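Local atomic coordinates of racemase, putative (Roseobacter denitrificans, PDB entry 3TCS), a protein that probably acts as a magnesium-dependent enzyme of the mandelate racemase branch of the enolase superfamily, perhaps as a hydro-lyase or racemase. Residues 221-226 and 248-253; 67-72 and 86-91; 121-126 and 367-372. All blocks are in the same frame, centred on the assembly; numbering follows the deposited sequence.

Contact 1. Residues 221-226 and 248-253. With MG (magnesium ion), chain K.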
ATOM      1  N   MET B 221     -18.134  -0.797  29.224  1.00 12.10           N
ATOM      2  CA  MET B 221     -17.828  -1.977  30.027  1.00 13.74           C
ATOM      3  C   MET B 221     -16.379  -1.911  30.493  1.00 12.03           C
ATOM      4  O   MET B 221     -16.069  -2.257  31.631  1.00 12.07           O
ATOM      5  CB  MET B 221     -18.030  -3.260  29.219  1.00 15.83           C
ATOM      6  CG  MET B 221     -19.440  -3.466  28.709  1.00 20.67           C
ATOM      7  SD  MET B 221     -19.643  -5.136  28.051  1.00 29.84           S
ATOM      8  CE  MET B 221     -18.985  -4.952  26.413  1.00 24.39           C
ATOM      9  N   LEU B 222     -15.491  -1.475  29.603  1.00 11.22           N
ATOM     10  CA  LEU B 222     -14.075  -1.363  29.939  1.00 10.03           C
ATOM     11  C   LEU B 222     -13.889  -0.343  31.060  1.00 10.67           C
ATOM     12  O   LEU B 222     -13.186  -0.600  32.038  1.00 11.50           O
ATOM     13  CB  LEU B 222     -13.270  -0.943  28.701  1.00  8.90           C
ATOM     14  CG  LEU B 222     -13.245  -1.962  27.554  1.00  9.43           C
ATOM     15  CD1 LEU B 222     -12.640  -1.326  26.306  1.00  8.00           C
ATOM     16  CD2 LEU B 222     -12.452  -3.197  27.979  1.00  7.67           C
ATOM     17  N   GLN B 223     -14.524   0.816  30.925  1.00 10.18           N
ATOM     18  CA  GLN B 223     -14.417   1.843  31.955  1.00 11.80           C
ATOM     19  C   GLN B 223     -14.988   1.337  33.281  1.00 12.09           C
ATOM     20  O   GLN B 223     -14.459   1.654  34.345  1.00 10.47           O
ATOM     21  CB  GLN B 223     -15.151   3.114  31.516  1.00 12.23           C
ATOM     22  CG  GLN B 223     -14.626   3.688  30.210  1.00 11.05           C
ATOM     23  CD  GLN B 223     -15.359   4.937  29.778  1.00 13.79           C
ATOM     24  OE1 GLN B 223     -16.482   5.203  30.222  1.00 15.82           O
ATOM     25  NE2 GLN B 223     -14.739   5.705  28.895  1.00  8.49           N
ATOM     26  N   ASP B 224     -16.057   0.544  33.218  1.00 12.12           N
ATOM     27  CA  ASP B 224     -16.681   0.000  34.430  1.00 14.11           C
ATOM     28  C   ASP B 224     -15.756  -0.946  35.191  1.00 14.28           C
ATOM     29  O   ASP B 224     -15.993  -1.238  36.363  1.00 13.57           O
ATOM     30  CB  ASP B 224     -17.973  -0.763  34.105  1.00 15.95           C
ATOM     31  CG  ASP B 224     -19.089   0.138  33.618  1.00 19.46           C
ATOM     32  OD1 ASP B 224     -19.041   1.360  33.871  1.00 20.84           O
ATOM     33  OD2 ASP B 224     -20.031  -0.390  32.990  1.00 21.36           O
ATOM     34  N   HIS B 225     -14.717  -1.448  34.530  1.00 12.33           N
ATOM     35  CA  HIS B 225     -13.790  -2.347  35.200  1.00 12.53           C
ATOM     36  C   HIS B 225     -12.359  -1.826  35.236  1.00 12.82           C
ATOM     37  O   HIS B 225     -11.405  -2.591  35.368  1.00 12.56           O
ATOM     38  CB  HIS B 225     -13.838  -3.735  34.564  1.00 13.32           C
ATOM     39  CG  HIS B 225     -15.153  -4.420  34.751  1.00 13.37           C
ATOM     40  ND1 HIS B 225     -16.234  -4.191  33.929  1.00 15.39           N
ATOM     41  CD2 HIS B 225     -15.587  -5.267  35.715  1.00 14.71           C
ATOM     42  CE1 HIS B 225     -17.278  -4.866  34.377  1.00 15.77           C
ATOM     43  NE2 HIS B 225     -16.912  -5.527  35.460  1.00 15.40           N
ATOM     44  N   GLY B 226     -12.225  -0.512  35.113  1.00 12.48           N
ATOM     45  CA  GLY B 226     -10.921   0.113  35.194  1.00 13.16           C
ATOM     46  C   GLY B 226      -9.884  -0.117  34.110  1.00 11.55           C
ATOM     47  O   GLY B 226      -8.713   0.148  34.359  1.00 13.40           O
ATOM     48  N   ALA B 248     -16.231  10.120  22.520  1.00 14.10           N
ATOM     49  CA  ALA B 248     -17.291   9.682  23.428  1.00 13.44           C
ATOM     50  C   ALA B 248     -16.811   9.017  24.714  1.00 14.55           C
ATOM     51  O   ALA B 248     -17.472   9.117  25.750  1.00 13.92           O
ATOM     52  CB  ALA B 248     -18.238   8.737  22.696  1.00 14.14           C
ATOM     53  N   LEU B 249     -15.666   8.347  24.649  1.00 11.72           N
ATOM     54  CA  LEU B 249     -15.125   7.631  25.797  1.00 13.10           C
ATOM     55  C   LEU B 249     -14.046   8.361  26.582  1.00 13.58           C
ATOM     56  O   LEU B 249     -13.292   9.165  26.029  1.00 12.89           O
ATOM     57  CB  LEU B 249     -14.550   6.292  25.339  1.00 11.68           C
ATOM     58  CG  LEU B 249     -15.516   5.279  24.730  1.00 12.35           C
ATOM     59  CD1 LEU B 249     -14.732   4.038  24.318  1.00 11.65           C
ATOM     60  CD2 LEU B 249     -16.591   4.915  25.750  1.00 11.64           C
ATOM     61  N   ASP B 250     -13.980   8.067  27.879  1.00 14.14           N
ATOM     62  CA  ASP B 250     -12.970   8.652  28.754  1.00 14.63           C
ATOM     63  C   ASP B 250     -11.698   7.818  28.632  1.00 14.03           C
ATOM     64  O   ASP B 250     -10.593   8.353  28.600  1.00 13.25           O
ATOM     65  CB  ASP B 250     -13.434   8.642  30.213  1.00 18.56           C
ATOM     66  CG  ASP B 250     -14.576   9.609  30.473  1.00 25.27           C
ATOM     67  OD1 ASP B 250     -14.478  10.776  30.034  1.00 26.90           O
ATOM     68  OD2 ASP B 250     -15.565   9.207  31.125  1.00 28.70           O
ATOM     69  N   ILE B 251     -11.866   6.500  28.574  1.00 12.03           N
ATOM     70  CA  ILE B 251     -10.732   5.582  28.460  1.00 11.35           C
ATOM     71  C   ILE B 251      -9.908   5.931  27.220  1.00  9.47           C
ATOM     72  O   ILE B 251     -10.465   6.339  26.206  1.00 10.48           O
ATOM     73  CB  ILE B 251     -11.233   4.116  28.371  1.00 10.96           C
ATOM     74  CG1 ILE B 251     -10.049   3.146  28.365  1.00 11.07           C
ATOM     75  CG2 ILE B 251     -12.083   3.928  27.124  1.00 11.27           C
ATOM     76  CD1 ILE B 251     -10.472   1.690  28.490  1.00 10.14           C
ATOM     77  N   ASP B 252      -8.586   5.794  27.304  1.00  9.23           N
ATOM     78  CA  ASP B 252      -7.732   6.104  26.156  1.00 10.26           C
ATOM     79  C   ASP B 252      -8.042   5.172  24.981  1.00 10.65           C
ATOM     80  O   ASP B 252      -8.153   3.959  25.157  1.00 10.22           O
ATOM     81  CB  ASP B 252      -6.241   5.946  26.504  1.00  9.56           C
ATOM     82  CG  ASP B 252      -5.695   7.082  27.363  1.00 13.35           C
ATOM     83  OD1 ASP B 252      -6.254   8.202  27.346  1.00 12.97           O
ATOM     84  OD2 ASP B 252      -4.676   6.850  28.043  1.00 15.91           O
ATOM     85  N   VAL B 253      -8.183   5.747  23.789  1.00 10.69           N
ATOM     86  CA  VAL B 253      -8.427   4.970  22.578  1.00 10.15           C
ATOM     87  C   VAL B 253      -7.132   5.081  21.776  1.00 10.29           C
ATOM     88  O   VAL B 253      -6.605   6.178  21.579  1.00  9.51           O
ATOM     89  CB  VAL B 253      -9.606   5.531  21.760  1.00 10.85           C
ATOM     90  CG1 VAL B 253      -9.706   4.811  20.413  1.00  9.31           C
ATOM     91  CG2 VAL B 253     -10.898   5.342  22.546  1.00 10.32           C
TER
HETATM   92 MG    MG K 369     -11.970  10.278  24.928  1.00 14.56          MG
HETATM   93  O   HOH W   1     -10.819  10.669  26.829  1.00 15.39           O
HETATM   94  O   HOH W   2     -10.633   8.547  24.735  1.00 13.23           O
HETATM   95  O   HOH W   3     -10.380  11.423  24.057  1.00 12.91           O
HETATM   96  O   HOH W   4     -13.048  11.958  25.277  1.00 11.64           O

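Contact 2. Residues 67-72 and 86-91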
ATOM      1  N   ARG B  67      14.308  -5.519  -5.702  1.00  8.51           N
ATOM      2  CA  ARG B  67      13.730  -5.002  -6.932  1.00  9.56           C
ATOM      3  C   ARG B  67      13.438  -3.508  -6.877  1.00 11.03           C
ATOM      4  O   ARG B  67      13.669  -2.785  -7.852  1.00  8.98           O
ATOM      5  CB  ARG B  67      12.429  -5.745  -7.240  1.00  9.18           C
ATOM      6  CG  ARG B  67      11.789  -5.405  -8.588  1.00 11.86           C
ATOM      7  CD  ARG B  67      12.537  -6.085  -9.729  1.00 11.20           C
ATOM      8  NE  ARG B  67      12.439  -7.537  -9.635  1.00 12.96           N
ATOM      9  CZ  ARG B  67      11.382  -8.245 -10.024  1.00 13.23           C
ATOM     10  NH1 ARG B  67      10.326  -7.637 -10.548  1.00 12.77           N
ATOM     11  NH2 ARG B  67      11.374  -9.563  -9.876  1.00 13.53           N
ATOM     12  N   GLN B  68      12.955  -3.038  -5.732  1.00  9.43           N
ATOM     13  CA  GLN B  68      12.549  -1.644  -5.622  1.00 10.26           C
ATOM     14  C   GLN B  68      13.201  -0.738  -4.592  1.00 10.49           C
ATOM     15  O   GLN B  68      12.927   0.461  -4.575  1.00 10.25           O
ATOM     16  CB  GLN B  68      11.033  -1.610  -5.431  1.00 10.10           C
ATOM     17  CG  GLN B  68      10.274  -2.233  -6.597  1.00 11.23           C
ATOM     18  CD  GLN B  68       8.807  -2.458  -6.283  1.00 10.77           C
ATOM     19  OE1 GLN B  68       8.434  -3.481  -5.716  1.00 12.20           O
ATOM     20  NE2 GLN B  68       7.973  -1.493  -6.639  1.00 12.53           N
ATOM     21  N   VAL B  69      14.043  -1.282  -3.723  1.00  9.35           N
ATOM     22  CA  VAL B  69      14.691  -0.434  -2.728  1.00  9.61           C
ATOM     23  C   VAL B  69      16.197  -0.329  -2.957  1.00  9.55           C
ATOM     24  O   VAL B  69      16.742   0.771  -3.081  1.00 10.11           O
ATOM     25  CB  VAL B  69      14.434  -0.953  -1.296  1.00  9.71           C
ATOM     26  CG1 VAL B  69      15.068  -0.007  -0.279  1.00 10.21           C
ATOM     27  CG2 VAL B  69      12.938  -1.060  -1.047  1.00  8.69           C
ATOM     28  N   ALA B  70      16.861  -1.476  -3.022  1.00 10.96           N
ATOM     29  CA  ALA B  70      18.308  -1.522  -3.218  1.00 11.82           C
ATOM     30  C   ALA B  70      18.828  -0.689  -4.392  1.00 12.79           C
ATOM     31  O   ALA B  70      19.846  -0.001  -4.273  1.00 11.72           O
ATOM     32  CB  ALA B  70      18.762  -2.972  -3.373  1.00 12.57           C
ATOM     33  N   PRO B  71      18.141  -0.734  -5.543  1.00 13.61           N
ATOM     34  CA  PRO B  71      18.609   0.045  -6.695  1.00 15.49           C
ATOM     35  C   PRO B  71      18.745   1.544  -6.441  1.00 16.35           C
ATOM     36  O   PRO B  71      19.590   2.209  -7.041  1.00 16.84           O
ATOM     37  CB  PRO B  71      17.563  -0.260  -7.763  1.00 16.74           C
ATOM     38  CG  PRO B  71      17.120  -1.643  -7.410  1.00 15.35           C
ATOM     39  CD  PRO B  71      16.975  -1.554  -5.914  1.00 14.61           C
ATOM     40  N   TRP B  72      17.922   2.078  -5.545  1.00 15.51           N
ATOM     41  CA  TRP B  72      17.959   3.508  -5.254  1.00 16.08           C
ATOM     42  C   TRP B  72      18.871   3.882  -4.095  1.00 16.08           C
ATOM     43  O   TRP B  72      19.201   5.057  -3.917  1.00 16.00           O
ATOM     44  CB  TRP B  72      16.545   4.010  -4.963  1.00 16.54           C
ATOM     45  CG  TRP B  72      15.569   3.601  -6.009  1.00 18.54           C
ATOM     46  CD1 TRP B  72      14.503   2.767  -5.853  1.00 17.84           C
ATOM     47  CD2 TRP B  72      15.597   3.964  -7.394  1.00 18.61           C
ATOM     48  NE1 TRP B  72      13.866   2.580  -7.057  1.00 17.91           N
ATOM     49  CE2 TRP B  72      14.518   3.304  -8.020  1.00 19.30           C
ATOM     50  CE3 TRP B  72      16.432   4.781  -8.166  1.00 20.73           C
ATOM     51  CZ2 TRP B  72      14.250   3.436  -9.386  1.00 21.92           C
ATOM     52  CZ3 TRP B  72      16.165   4.912  -9.526  1.00 21.99           C
ATOM     53  CH2 TRP B  72      15.082   4.241 -10.120  1.00 22.10           C
ATOM     54  N   ASP B  86      13.058   8.967   1.217  1.00 13.23           N
ATOM     55  CA  ASP B  86      12.018   9.685   0.488  1.00 14.24           C
ATOM     56  C   ASP B  86      12.221   9.459  -1.002  1.00 14.06           C
ATOM     57  O   ASP B  86      11.257   9.321  -1.755  1.00 14.64           O
ATOM     58  CB  ASP B  86      12.056  11.189   0.783  1.00 15.19           C
ATOM     59  CG  ASP B  86      11.547  11.531   2.173  1.00 18.50           C
ATOM     60  OD1 ASP B  86      10.754  10.747   2.738  1.00 19.15           O
ATOM     61  OD2 ASP B  86      11.928  12.602   2.694  1.00 18.33           O
ATOM     62  N   ILE B  87      13.481   9.432  -1.428  1.00 14.19           N
ATOM     63  CA  ILE B  87      13.799   9.202  -2.831  1.00 13.74           C
ATOM     64  C   ILE B  87      13.270   7.835  -3.244  1.00 12.83           C
ATOM     65  O   ILE B  87      12.728   7.680  -4.337  1.00 12.75           O
ATOM     66  CB  ILE B  87      15.322   9.259  -3.084  1.00 15.09           C
ATOM     67  CG1 ILE B  87      15.790  10.717  -3.052  1.00 18.97           C
ATOM     68  CG2 ILE B  87      15.662   8.613  -4.430  1.00 16.56           C
ATOM     69  CD1 ILE B  87      17.291  10.892  -3.178  1.00 22.45           C
ATOM     70  N   VAL B  88      13.417   6.842  -2.370  1.00 10.93           N
ATOM     71  CA  VAL B  88      12.924   5.506  -2.689  1.00 11.16           C
ATOM     72  C   VAL B  88      11.414   5.534  -2.927  1.00 12.27           C
ATOM     73  O   VAL B  88      10.934   4.987  -3.922  1.00 12.09           O
ATOM     74  CB  VAL B  88      13.234   4.488  -1.562  1.00 11.94           C
ATOM     75  CG1 VAL B  88      12.546   3.163  -1.860  1.00 12.37           C
ATOM     76  CG2 VAL B  88      14.747   4.276  -1.439  1.00 11.35           C
ATOM     77  N   THR B  89      10.668   6.179  -2.031  1.00 12.11           N
ATOM     78  CA  THR B  89       9.214   6.246  -2.184  1.00 14.43           C
ATOM     79  C   THR B  89       8.780   7.083  -3.385  1.00 15.59           C
ATOM     80  O   THR B  89       7.732   6.834  -3.977  1.00 14.43           O
ATOM     81  CB  THR B  89       8.520   6.800  -0.915  1.00 15.94           C
ATOM     82  OG1 THR B  89       8.953   8.141  -0.665  1.00 18.10           O
ATOM     83  CG2 THR B  89       8.845   5.928   0.287  1.00 16.43           C
ATOM     84  N   GLU B  90       9.581   8.079  -3.745  1.00 14.83           N
ATOM     85  CA  GLU B  90       9.247   8.911  -4.894  1.00 16.15           C
ATOM     86  C   GLU B  90       9.553   8.171  -6.192  1.00 15.32           C
ATOM     87  O   GLU B  90       8.776   8.229  -7.144  1.00 15.62           O
ATOM     88  CB  GLU B  90      10.006  10.232  -4.814  1.00 19.01           C
ATOM     89  CG  GLU B  90       9.392  11.177  -3.795  1.00 22.84           C
ATOM     90  CD  GLU B  90      10.319  12.303  -3.389  1.00 26.25           C
ATOM     91  OE1 GLU B  90      11.015  12.849  -4.269  1.00 28.30           O
ATOM     92  OE2 GLU B  90      10.339  12.650  -2.187  1.00 29.13           O
ATOM     93  N   ARG B  91      10.673   7.457  -6.228  1.00 14.79           N
ATOM     94  CA  ARG B  91      11.032   6.692  -7.420  1.00 15.91           C
ATOM     95  C   ARG B  91      10.037   5.547  -7.617  1.00 15.55           C
ATOM     96  O   ARG B  91       9.791   5.102  -8.740  1.00 14.34           O
ATOM     97  CB  ARG B  91      12.437   6.112  -7.281  1.00 16.91           C
ATOM     98  CG  ARG B  91      13.541   7.144  -7.272  1.00 20.53           C
ATOM     99  CD  ARG B  91      13.778   7.735  -8.657  1.00 23.75           C
ATOM    100  NE  ARG B  91      14.886   8.682  -8.624  1.00 27.37           N
ATOM    101  CZ  ARG B  91      14.802   9.918  -8.144  1.00 30.16           C
ATOM    102  NH1 ARG B  91      13.648  10.374  -7.662  1.00 29.80           N
ATOM    103  NH2 ARG B  91      15.883  10.689  -8.116  1.00 31.12           N
TER

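Contact 3. Residues 121-126 and 367-372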
ATOM      1  N   LYS B 121      28.092   2.286  20.267  1.00 12.68           N
ATOM      2  CA  LYS B 121      26.948   2.642  21.105  1.00 12.54           C
ATOM      3  C   LYS B 121      25.686   1.891  20.726  1.00 11.49           C
ATOM      4  O   LYS B 121      25.504   1.516  19.568  1.00 10.59           O
ATOM      5  CB  LYS B 121      26.632   4.130  20.961  1.00 14.32           C
ATOM      6  CG  LYS B 121      27.770   5.080  21.247  1.00 17.40           C
ATOM      7  CD  LYS B 121      27.342   6.486  20.871  1.00 18.72           C
ATOM      8  CE  LYS B 121      28.437   7.497  21.127  1.00 23.33           C
ATOM      9  NZ  LYS B 121      28.004   8.839  20.650  1.00 25.57           N
ATOM     10  N   PRO B 122      24.797   1.647  21.703  1.00 11.57           N
ATOM     11  CA  PRO B 122      23.558   0.945  21.358  1.00 10.55           C
ATOM     12  C   PRO B 122      22.754   1.953  20.536  1.00 10.57           C
ATOM     13  O   PRO B 122      22.952   3.163  20.681  1.00 10.05           O
ATOM     14  CB  PRO B 122      22.923   0.663  22.721  1.00 11.40           C
ATOM     15  CG  PRO B 122      23.432   1.796  23.579  1.00 12.81           C
ATOM     16  CD  PRO B 122      24.876   1.912  23.152  1.00 10.59           C
ATOM     17  N   VAL B 123      21.873   1.476  19.668  1.00  9.20           N
ATOM     18  CA  VAL B 123      21.077   2.386  18.847  1.00 10.09           C
ATOM     19  C   VAL B 123      20.333   3.414  19.702  1.00  9.33           C
ATOM     20  O   VAL B 123      20.230   4.583  19.325  1.00  9.31           O
ATOM     21  CB  VAL B 123      20.075   1.602  17.967  1.00  9.56           C
ATOM     22  CG1 VAL B 123      19.127   2.561  17.247  1.00  9.86           C
ATOM     23  CG2 VAL B 123      20.845   0.776  16.941  1.00 10.05           C
ATOM     24  N   ALA B 124      19.833   2.983  20.858  1.00  9.41           N
ATOM     25  CA  ALA B 124      19.109   3.877  21.759  1.00  9.86           C
ATOM     26  C   ALA B 124      19.921   5.135  22.054  1.00 11.76           C
ATOM     27  O   ALA B 124      19.366   6.229  22.147  1.00 12.91           O
ATOM     28  CB  ALA B 124      18.776   3.161  23.061  1.00  8.05           C
ATOM     29  N   GLU B 125      21.233   4.976  22.216  1.00 10.57           N
ATOM     30  CA  GLU B 125      22.103   6.116  22.487  1.00 10.47           C
ATOM     31  C   GLU B 125      22.319   6.954  21.232  1.00 11.74           C
ATOM     32  O   GLU B 125      22.372   8.182  21.300  1.00 12.68           O
ATOM     33  CB  GLU B 125      23.452   5.646  23.041  1.00 10.84           C
ATOM     34  CG  GLU B 125      23.416   5.375  24.539  1.00 15.52           C
ATOM     35  CD  GLU B 125      24.761   4.956  25.101  1.00 18.09           C
ATOM     36  OE1 GLU B 125      25.780   5.111  24.396  1.00 15.93           O
ATOM     37  OE2 GLU B 125      24.798   4.477  26.257  1.00 19.66           O
ATOM     38  N   VAL B 126      22.439   6.293  20.087  1.00 11.99           N
ATOM     39  CA  VAL B 126      22.633   7.013  18.832  1.00 13.20           C
ATOM     40  C   VAL B 126      21.419   7.911  18.606  1.00 13.98           C
ATOM     41  O   VAL B 126      21.532   9.008  18.065  1.00 14.76           O
ATOM     42  CB  VAL B 126      22.775   6.038  17.641  1.00 12.41           C
ATOM     43  CG1 VAL B 126      22.975   6.818  16.352  1.00 15.75           C
ATOM     44  CG2 VAL B 126      23.950   5.101  17.870  1.00 14.68           C
ATOM     45  N   PRO B 367      26.918  -2.411  21.378  1.00 12.37           N
ATOM     46  CA  PRO B 367      26.824  -1.571  20.178  1.00 11.83           C
ATOM     47  C   PRO B 367      25.772  -2.053  19.180  1.00 10.99           C
ATOM     48  O   PRO B 367      25.605  -3.254  18.973  1.00 10.65           O
ATOM     49  CB  PRO B 367      28.240  -1.637  19.603  1.00 13.31           C
ATOM     50  CG  PRO B 367      29.084  -1.775  20.837  1.00 14.08           C
ATOM     51  CD  PRO B 367      28.314  -2.820  21.616  1.00 13.02           C
ATOM     52  N   GLY B 368      25.074  -1.109  18.559  1.00  9.78           N
ATOM     53  CA  GLY B 368      24.048  -1.467  17.597  1.00 10.07           C
ATOM     54  C   GLY B 368      22.806  -1.979  18.297  1.00  9.53           C
ATOM     55  O   GLY B 368      22.438  -1.477  19.357  1.00  7.99           O
ATOM     56  N   TRP B 369      22.152  -2.978  17.712  1.00  8.96           N
ATOM     57  CA  TRP B 369      20.953  -3.524  18.327  1.00  9.37           C
ATOM     58  C   TRP B 369      21.335  -4.393  19.518  1.00 11.89           C
ATOM     59  O   TRP B 369      20.538  -4.584  20.433  1.00 12.43           O
ATOM     60  CB  TRP B 369      20.152  -4.338  17.310  1.00  8.52           C
ATOM     61  CG  TRP B 369      19.625  -3.503  16.183  1.00  7.45           C
ATOM     62  CD1 TRP B 369      19.863  -3.684  14.856  1.00  7.94           C
ATOM     63  CD2 TRP B 369      18.769  -2.359  16.285  1.00  7.28           C
ATOM     64  NE1 TRP B 369      19.212  -2.725  14.119  1.00  7.71           N
ATOM     65  CE2 TRP B 369      18.531  -1.897  14.970  1.00  7.43           C
ATOM     66  CE3 TRP B 369      18.176  -1.681  17.359  1.00  7.19           C
ATOM     67  CZ2 TRP B 369      17.726  -0.786  14.699  1.00  8.26           C
ATOM     68  CZ3 TRP B 369      17.372  -0.572  17.088  1.00  6.83           C
ATOM     69  CH2 TRP B 369      17.157  -0.138  15.767  1.00  8.59           C
ATOM     70  N   GLY B 370      22.561  -4.908  19.502  1.00 12.76           N
ATOM     71  CA  GLY B 370      23.031  -5.734  20.600  1.00 15.33           C
ATOM     72  C   GLY B 370      22.533  -7.164  20.532  1.00 16.60           C
ATOM     73  O   GLY B 370      22.264  -7.793  21.559  1.00 19.35           O
ATOM     74  N   VAL B 371      22.412  -7.679  19.318  1.00 15.18           N
ATOM     75  CA  VAL B 371      21.936  -9.038  19.108  1.00 15.67           C
ATOM     76  C   VAL B 371      22.718  -9.646  17.950  1.00 16.48           C
ATOM     77  O   VAL B 371      23.294  -8.924  17.138  1.00 16.54           O
ATOM     78  CB  VAL B 371      20.426  -9.042  18.764  1.00 17.21           C
ATOM     79  CG1 VAL B 371      20.202  -8.403  17.399  1.00 17.39           C
ATOM     80  CG2 VAL B 371      19.881 -10.467  18.788  1.00 17.72           C
ATOM     81  N   GLU B 372      22.736 -10.972  17.881  1.00 15.45           N
ATOM     82  CA  GLU B 372      23.439 -11.680  16.817  1.00 16.10           C
ATOM     83  C   GLU B 372      22.483 -12.715  16.236  1.00 13.66           C
ATOM     84  O   GLU B 372      21.893 -13.498  16.971  1.00 12.53           O
ATOM     85  CB  GLU B 372      24.669 -12.387  17.384  1.00 19.86           C
ATOM     86  CG  GLU B 372      25.663 -12.876  16.342  1.00 27.11           C
ATOM     87  CD  GLU B 372      26.819 -13.640  16.969  1.00 31.70           C
ATOM     88  OE1 GLU B 372      27.186 -13.319  18.122  1.00 33.65           O
ATOM     89  OE2 GLU B 372      27.364 -14.549  16.306  1.00 34.69           O
TER

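Contact 1. Residues 221-226 and 248-253
The second magnesium site of this TIM barrel sits on the helix-to-strand connection 248-253, whose other flank is packed by Leu-222 and Gln-223 from the last turn of helix 212-224. Leu-249 O binds the magnesium ion at 2.0 Å, and Thr-246 O joins it from the end of helix 239-248. Four waters complete six ligands, and two of them tie the metal back to the same connection: water 1 donates to Asp-250 O at 2.9 Å and water 2 to Ile-251 O at 2.7 Å. Three consecutive carbonyls thus serve the ion, one directly and two through its hydration shell.

On the helix side, Ile-251 does the apolar work. Its CG1 stands anti to the backbone N (chi1 -175°) and the chain runs on extended, which brings CD1 to 3.8 Å from Leu-222 CB. Gln-223, its chain extended beyond CG, slants across Ile-251, with Gln-223 CG 3.9 Å from Ile-251 CB, and its amide end reaches the backbone between Leu-249 and Ile-251. Phe-227 touches both Leu-222 and Ile-251, while Phe-230 of strand 229-231 meets Leu-222 and Leu-249 and closes the cluster toward the barrel.

The helix itself stops in a Schellman motif: Gly-226, with positive phi, is the C-prime residue, its N bonded to Gln-223 O, and Phe-227 N returns to Leu-222 O. Just before it, His-225 ND1 gives a nearly straight bond of 3.0 Å to Met-221 O, which lies in the plane of the imidazole ring.

Both chain segments lead into neighbouring parallel strands, 229-231 and 252-255, at their N-terminal ends. This places the second magnesium at the end of the beta/alpha barrel opposite the active-site mouth, a metal held by two backbone carbonyls and four waters where an outer helix turns into the next strand.

Contact 2. Residues 67-72 and 86-91
Asp-86 O is gripped twice, by Glu-90 N at 2.9 Å and by Thr-89 OG1 at 2.8 Å, in the helix whose Val-88 and Arg-91 meet Trp-72 of the preceding helix. The two successive helices, 58-73 and 81-91, belong to the N-terminal capping domain of the enolase superfamily; here their segments approach to 9.5 Å between axes, at 129° between N-to-C directions.

Helix 58-73 is kinked within 67-72: a wide turn at 67-69 precedes Pro-71, and Trp-72 N bonds back to Val-69 O. Val-88 packs into this irregular part. Its CG1 approaches Gln-68 O and Val-69, while CG2, on the branch beside the backbone N, comes within 4.0 Å of Trp-72 CB. Behind Val-69, Leu-100 and Ala-103 of helix 98-119 close the layer.

The polar ends have partners beyond the pair. Glu-92 receives both Trp-72 NE1 and Gln-68 NE2, and Gln-68 OE1 bonds Tyr-99 of the second subunit, so this helix pair borders the dimer interface.

Arg-91 lays its aliphatic chain over one face of the indole. CB stands 3.8 Å from the centroid of the Trp-72 five-membered ring, in a CH-pi contact, and the bend at chi2 (-73°) carries the chain on across the six-membered ring. The guanidinium does not stack: its plane is turned 76° from the indole, with Trp-72 CZ3 at the guanidinium's edge and Arg-91 CD 3.8 Å from that same CZ3.

Contact 3. Residues 121-126 and 367-372
Gly-368 uses both of its backbone polar groups on the other segment. Its N donates to Lys-121 O at 2.8 Å (165° at the hydrogen), and its O accepts from Val-123 N at 3.0 Å (154°). The two chains run the same way past each other, so these bonds form a single parallel bridge with Pro-122, and both donors stand above the plane of the carbonyl they use. Pro-122 CA adds a CA-H...O contact to Gly-368 O at 3.3 Å.

Pro-122 is the N-cap residue of helix 123-126, which places Val-123 N in the first turn, where Gly-368 O takes it. Gly-368 also occupies the second position of a type II' turn from Pro-367 to Gly-370. That turn brings Trp-369 round to Val-123, whose CG2 sits 3.6 Å from the centroid of the six-membered ring, nearly along its normal, in a CH-pi contact; CB and CG1 lie close to CZ3.

Further out, Trp-369 NE1 bonds Thr-109 O and Trp-369 N bonds Asp-113 OD1, both on helix 98-119, and His-320 meets the ring edge-to-face. Backbone bridge and buried tryptophan together join the N-terminal capping domain to the barrel domain, the two-domain architecture of the enolase superfamily.

How the contacts relate
Contact 2 comes first along the chain and closes within the N-terminal domain, joining two successive helices. Contact 3 opens at residues 121-126, just after helix 98-119, and is completed some 240 residues later, after the barrel strands, so the chain between its two halves contains the barrel strands. Contact 1 falls within that long excursion, between neighbouring beta/alpha units. Its centre is about 43 Å from that of contact 2 and about 38 Å from that of contact 3, both across the chain's centre. Contacts 2 and 3 have centres about 26 Å apart and do not touch. The three thus sample the capping domain, the barrel and the join between them, with helix 98-119 bordering both contacts 2 and 3.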